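Ribose ABC transporter, substrate binding protein (Conexibacter woesei, PDB 4KQ9) probably binds a sugar such as ribose in the periplasm as the solute-capturing component of an ABC transporter. Local coordinates at residues 88-96 / 250-261. The protein carries 1 engineered substitution. Numbering follows the deposited sequence.
Sequences GVPVILLAD and QGGIAIDVMADY
Q250 NE2 is gripped twice: it gives one hydrogen bond to a water, NE2 to water oxygen 2.9 Å, and another to the backbone O of Q245. The same water donates to A95 O, so it bridges the side-chain amide to the backbone just past the end of strand 91-94. These bonds hold the carboxamide, and its OE1 is left lying against A95, 3.4 Å from CA, as a van der Waals contact. A95 itself has positive phi, a backbone kink by which the chain leaves the strand. D96, next along, binds a glycerol through OD2; the molecule probably comes from the crystallisation liquor but may mark the ligand cleft.

From here on side chains meet by van der Waals packing. L94 straddles the methyl of A254, with CD1 and CD2 each 3.8 Å from A254 CB; its CG stands anti to the backbone N (chi1 -179°), which carries the fork down to the helix. I92 reaches in with the tip of its extended chain: CD1 lies 3.8 Å from V257 CG1 and also packs on A254 O and M258 CB. The selenomethionine M258 runs past I92 in the opposite direction, bent at chi2 and chi3, and its CE ends 3.7 Å from P90 O. At the far end the ring of P90 leans obliquely on Y261, CB to CE2 3.9 Å, while the Y261 hydroxyl is hydrogen-bonded to K267.

Helix 250-261 runs nearly antiparallel to strand 91-94, at 166°, covering the parallel sheet as in the Rossmann-like lobes of periplasmic binding proteins; much later in sequence, it leads on to strand 271-273 of that sheet. Strand 91-94 sits between strands 66-69 and 106-109, whose I68 and V108 extend the packed surface to M258 and I253 respectively, and helix 20-35 lies beside helix 247-264, sending I25 to L94 and A29 to I255.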
ATOM      1  N   GLY A  88       0.139 -11.492  26.234  1.00 39.65           N
ATOM      2  CA  GLY A  88      -0.018 -12.787  25.601  1.00 37.67           C
ATOM      3  C   GLY A  88      -0.978 -12.851  24.423  1.00 34.43           C
ATOM      4  O   GLY A  88      -1.347 -13.938  24.029  1.00 36.66           O
ATOM      5  N   VAL A  89      -1.413 -11.715  23.874  1.00 31.38           N
ATOM      6  CA  VAL A  89      -2.219 -11.762  22.623  1.00 28.16           C
ATOM      7  C   VAL A  89      -1.293 -11.846  21.402  1.00 26.01           C
ATOM      8  O   VAL A  89      -0.438 -11.009  21.224  1.00 29.31           O
ATOM      9  CB  VAL A  89      -3.152 -10.536  22.460  1.00 31.79           C
ATOM     10  CG1 VAL A  89      -4.092 -10.751  21.264  1.00 32.55           C
ATOM     11  CG2 VAL A  89      -3.939 -10.275  23.730  1.00 30.60           C
ATOM     12  N   PRO A  90      -1.421 -12.873  20.584  1.00 22.31           N
ATOM     13  CA  PRO A  90      -0.615 -12.873  19.343  1.00 24.19           C
ATOM     14  C   PRO A  90      -1.122 -11.712  18.464  1.00 22.34           C
ATOM     15  O   PRO A  90      -2.343 -11.591  18.296  1.00 19.95           O
ATOM     16  CB  PRO A  90      -0.992 -14.162  18.661  1.00 23.56           C
ATOM     17  CG  PRO A  90      -1.954 -14.879  19.572  1.00 26.90           C
ATOM     18  CD  PRO A  90      -2.387 -13.959  20.653  1.00 25.02           C
ATOM     19  N   VAL A  91      -0.206 -10.887  17.954  1.00 21.29           N
ATOM     20  CA  VAL A  91      -0.563  -9.718  17.154  1.00 20.02           C
ATOM     21  C   VAL A  91       0.014  -9.811  15.742  1.00 17.96           C
ATOM     22  O   VAL A  91       1.179 -10.088  15.586  1.00 18.14           O
ATOM     23  CB  VAL A  91       0.023  -8.470  17.770  1.00 21.90           C
ATOM     24  CG1 VAL A  91      -0.224  -7.245  16.910  1.00 23.47           C
ATOM     25  CG2 VAL A  91      -0.543  -8.270  19.174  1.00 24.88           C
ATOM     26  N   ILE A  92      -0.777  -9.492  14.730  1.00 14.30           N
ATOM     27  CA  ILE A  92      -0.266  -9.419  13.372  1.00 14.63           C
ATOM     28  C   ILE A  92      -0.466  -7.962  12.956  1.00 14.03           C
ATOM     29  O   ILE A  92      -1.564  -7.455  13.062  1.00 13.51           O
ATOM     30  CB  ILE A  92      -1.001 -10.366  12.398  1.00 14.57           C
ATOM     31  CG1 ILE A  92      -0.683 -11.837  12.749  1.00 15.10           C
ATOM     32  CG2 ILE A  92      -0.589 -10.062  10.939  1.00 17.53           C
ATOM     33  CD1 ILE A  92      -1.494 -12.824  11.911  1.00 14.60           C
ATOM     34  N   LEU A  93       0.576  -7.337  12.460  1.00 12.44           N
ATOM     35  CA  LEU A  93       0.452  -6.068  11.825  1.00 13.94           C
ATOM     36  C   LEU A  93       0.057  -6.264  10.362  1.00 13.62           C
ATOM     37  O   LEU A  93       0.536  -7.196   9.682  1.00 13.87           O
ATOM     38  CB  LEU A  93       1.765  -5.289  11.902  1.00 14.52           C
ATOM     39  CG  LEU A  93       2.192  -5.124  13.341  1.00 15.84           C
ATOM     40  CD1 LEU A  93       3.637  -4.692  13.353  1.00 16.28           C
ATOM     41  CD2 LEU A  93       1.218  -4.169  14.036  1.00 18.49           C
ATOM     42  N   LEU A  94      -0.773  -5.358   9.857  1.00 13.77           N
ATOM     43  CA  LEU A  94      -1.394  -5.579   8.550  1.00 15.31           C
ATOM     44  C   LEU A  94      -1.366  -4.289   7.736  1.00 16.38           C
ATOM     45  O   LEU A  94      -1.839  -3.260   8.213  1.00 17.79           O
ATOM     46  CB  LEU A  94      -2.817  -6.117   8.750  1.00 14.67           C
ATOM     47  CG  LEU A  94      -3.580  -6.410   7.475  1.00 13.36           C
ATOM     48  CD1 LEU A  94      -2.852  -7.313   6.529  1.00 14.01           C
ATOM     49  CD2 LEU A  94      -4.952  -6.991   7.699  1.00 15.02           C
ATOM     50  N   ALA A  95      -0.797  -4.375   6.534  1.00 16.17           N
ATOM     51  CA  ALA A  95      -0.578  -3.293   5.515  1.00 19.13           C
ATOM     52  C   ALA A  95       0.519  -2.265   5.833  1.00 19.75           C
ATOM     53  O   ALA A  95       1.283  -1.818   4.943  1.00 24.20           O
ATOM     54  CB  ALA A  95      -1.877  -2.607   5.138  1.00 18.95           C
ATOM     55  N   ASP A  96       0.574  -1.874   7.089  1.00 21.64           N
ATOM     56  CA  ASP A  96       1.555  -0.964   7.607  1.00 24.20           C
ATOM     57  C   ASP A  96       2.120  -1.483   8.924  1.00 22.18           C
ATOM     58  O   ASP A  96       1.409  -2.108   9.743  1.00 24.57           O
ATOM     59  CB  ASP A  96       0.939   0.419   7.847  1.00 26.37           C
ATOM     60  CG  ASP A  96       0.576   1.131   6.555  1.00 31.88           C
ATOM     61  OD1 ASP A  96       1.503   1.527   5.780  1.00 34.19           O
ATOM     62  OD2 ASP A  96      -0.650   1.278   6.320  1.00 34.45           O
ATOM     63  N   GLN A 250      -4.682  -9.099   1.040  1.00 11.10           N
ATOM     64  CA  GLN A 250      -4.010  -8.877   2.266  1.00 11.97           C
ATOM     65  C   GLN A 250      -4.870  -9.381   3.449  1.00 12.90           C
ATOM     66  O   GLN A 250      -4.354 -10.002   4.406  1.00 11.79           O
ATOM     67  CB  GLN A 250      -3.660  -7.410   2.473  1.00 12.01           C
ATOM     68  CG  GLN A 250      -2.597  -6.899   1.508  1.00 13.33           C
ATOM     69  CD  GLN A 250      -1.850  -5.688   2.052  1.00 13.37           C
ATOM     70  OE1 GLN A 250      -1.539  -5.636   3.225  1.00 16.46           O
ATOM     71  NE2 GLN A 250      -1.562  -4.736   1.217  1.00 14.16           N
ATOM     72  N   GLY A 251      -6.136  -9.006   3.418  1.00 13.13           N
ATOM     73  CA  GLY A 251      -7.079  -9.358   4.496  1.00 13.64           C
ATOM     74  C   GLY A 251      -7.245 -10.851   4.649  1.00 13.25           C
ATOM     75  O   GLY A 251      -7.191 -11.344   5.759  1.00 13.80           O
ATOM     76  N   GLY A 252      -7.317 -11.561   3.531  1.00 12.28           N
ATOM     77  CA  GLY A 252      -7.417 -13.019   3.532  1.00 13.78           C
ATOM     78  C   GLY A 252      -6.162 -13.677   4.089  1.00 12.68           C
ATOM     79  O   GLY A 252      -6.209 -14.611   4.862  1.00 11.65           O
ATOM     80  N   ILE A 253      -5.023 -13.182   3.670  1.00 12.84           N
ATOM     81  CA  ILE A 253      -3.761 -13.746   4.071  1.00 12.30           C
ATOM     82  C   ILE A 253      -3.558 -13.551   5.561  1.00 12.11           C
ATOM     83  O   ILE A 253      -3.126 -14.504   6.259  1.00 12.13           O
ATOM     84  CB  ILE A 253      -2.585 -13.132   3.250  1.00 12.59           C
ATOM     85  CG1 ILE A 253      -2.557 -13.700   1.845  1.00 13.98           C
ATOM     86  CG2 ILE A 253      -1.236 -13.440   3.881  1.00 13.35           C
ATOM     87  CD1 ILE A 253      -1.615 -12.920   0.909  1.00 14.18           C
ATOM     88  N   ALA A 254      -3.826 -12.366   6.081  1.00 11.59           N
ATOM     89  CA  ALA A 254      -3.686 -12.139   7.513  1.00 12.63           C
ATOM     90  C   ALA A 254      -4.545 -13.102   8.338  1.00 13.71           C
ATOM     91  O   ALA A 254      -4.067 -13.658   9.355  1.00 13.13           O
ATOM     92  CB  ALA A 254      -4.020 -10.695   7.886  1.00 13.15           C
ATOM     93  N   ILE A 255      -5.761 -13.339   7.886  1.00 15.08           N
ATOM     94  CA  ILE A 255      -6.653 -14.281   8.562  1.00 14.71           C
ATOM     95  C   ILE A 255      -6.073 -15.709   8.472  1.00 15.71           C
ATOM     96  O   ILE A 255      -6.070 -16.388   9.413  1.00 15.23           O
ATOM     97  CB  ILE A 255      -8.105 -14.278   8.015  1.00 15.25           C
ATOM     98  CG1 ILE A 255      -8.872 -13.041   8.433  1.00 17.16           C
ATOM     99  CG2 ILE A 255      -8.909 -15.483   8.506  1.00 15.30           C
ATOM    100  CD1 ILE A 255      -8.861 -12.803   9.912  1.00 18.68           C
ATOM    101  N   ASP A 256      -5.653 -16.130   7.303  1.00 14.03           N
ATOM    102  CA  ASP A 256      -5.059 -17.435   7.145  1.00 15.55           C
ATOM    103  C   ASP A 256      -3.808 -17.643   8.038  1.00 15.29           C
ATOM    104  O   ASP A 256      -3.656 -18.647   8.604  1.00 14.60           O
ATOM    105  CB  ASP A 256      -4.767 -17.755   5.720  1.00 16.21           C
ATOM    106  CG  ASP A 256      -5.969 -18.365   4.992  1.00 19.17           C
ATOM    107  OD1 ASP A 256      -6.892 -18.929   5.625  1.00 21.40           O
ATOM    108  OD2 ASP A 256      -5.967 -18.237   3.797  1.00 19.61           O
ATOM    109  N   VAL A 257      -2.950 -16.649   8.107  1.00 14.19           N
ATOM    110  CA  VAL A 257      -1.818 -16.689   8.996  1.00 14.60           C
ATOM    111  C   VAL A 257      -2.252 -16.875  10.460  1.00 15.47           C
ATOM    112  O   VAL A 257      -1.811 -17.738  11.136  1.00 14.81           O
ATOM    113  CB  VAL A 257      -0.938 -15.456   8.802  1.00 13.72           C
ATOM    114  CG1 VAL A 257       0.163 -15.450   9.807  1.00 14.40           C
ATOM    115  CG2 VAL A 257      -0.362 -15.485   7.407  1.00 14.34           C
HETATM  116  N   MSE A 258      -3.136 -16.046  10.910  1.00 14.26           N
HETATM  117  CA  MSE A 258      -3.629 -16.167  12.249  1.00 15.56           C
HETATM  118  C   MSE A 258      -4.324 -17.473  12.473  1.00 16.55           C
HETATM  119  O   MSE A 258      -4.042 -18.133  13.480  1.00 16.63           O
HETATM  120  CB  MSE A 258      -4.583 -15.032  12.582  1.00 17.80           C
HETATM  121  CG  MSE A 258      -5.168 -15.102  13.987  1.00 19.60           C
HETATM  122 SE   MSE A 258      -3.743 -14.695  15.309  0.80 29.49          SE
HETATM  123  CE  MSE A 258      -3.696 -12.786  15.088  1.00 21.58           C
ATOM    124  N   ALA A 259      -5.220 -17.895  11.589  1.00 15.08           N
ATOM    125  CA  ALA A 259      -5.917 -19.182  11.832  1.00 16.72           C
ATOM    126  C   ALA A 259      -4.965 -20.403  11.815  1.00 17.02           C
ATOM    127  O   ALA A 259      -5.090 -21.306  12.666  1.00 15.79           O
ATOM    128  CB  ALA A 259      -7.081 -19.371  10.894  1.00 16.68           C
ATOM    129  N   ASP A 260      -3.952 -20.401  10.954  1.00 17.69           N
ATOM    130  CA  ASP A 260      -3.012 -21.492  10.949  1.00 17.86           C
ATOM    131  C   ASP A 260      -2.213 -21.503  12.262  1.00 19.13           C
ATOM    132  O   ASP A 260      -1.917 -22.590  12.798  1.00 19.89           O
ATOM    133  CB  ASP A 260      -2.009 -21.448   9.792  1.00 17.62           C
ATOM    134  CG  ASP A 260      -2.619 -21.770   8.425  1.00 22.65           C
ATOM    135  OD1 ASP A 260      -3.741 -22.320   8.332  1.00 22.70           O
ATOM    136  OD2 ASP A 260      -1.944 -21.466   7.405  1.00 22.79           O
ATOM    137  N   TYR A 261      -1.781 -20.336  12.732  1.00 18.44           N
ATOM    138  CA  TYR A 261      -1.081 -20.275  14.017  1.00 18.00           C
ATOM    139  C   TYR A 261      -1.977 -20.767  15.187  1.00 19.95           C
ATOM    140  O   TYR A 261      -1.506 -21.560  16.051  1.00 20.73           O
ATOM    141  CB  TYR A 261      -0.607 -18.886  14.317  1.00 16.36           C
ATOM    142  CG  TYR A 261       0.051 -18.706  15.645  1.00 17.59           C
ATOM    143  CD1 TYR A 261       1.268 -19.259  15.870  1.00 19.23           C
ATOM    144  CD2 TYR A 261      -0.525 -17.923  16.674  1.00 20.49           C
ATOM    145  CE1 TYR A 261       1.912 -19.119  17.067  1.00 20.83           C
ATOM    146  CE2 TYR A 261       0.110 -17.794  17.910  1.00 23.78           C
ATOM    147  CZ  TYR A 261       1.352 -18.394  18.071  1.00 24.71           C
ATOM    148  OH  TYR A 261       2.122 -18.263  19.209  1.00 32.14           O
TER
HETATM  149  O   HOH W   1       0.548  -3.044   2.274  1.00 20.70           O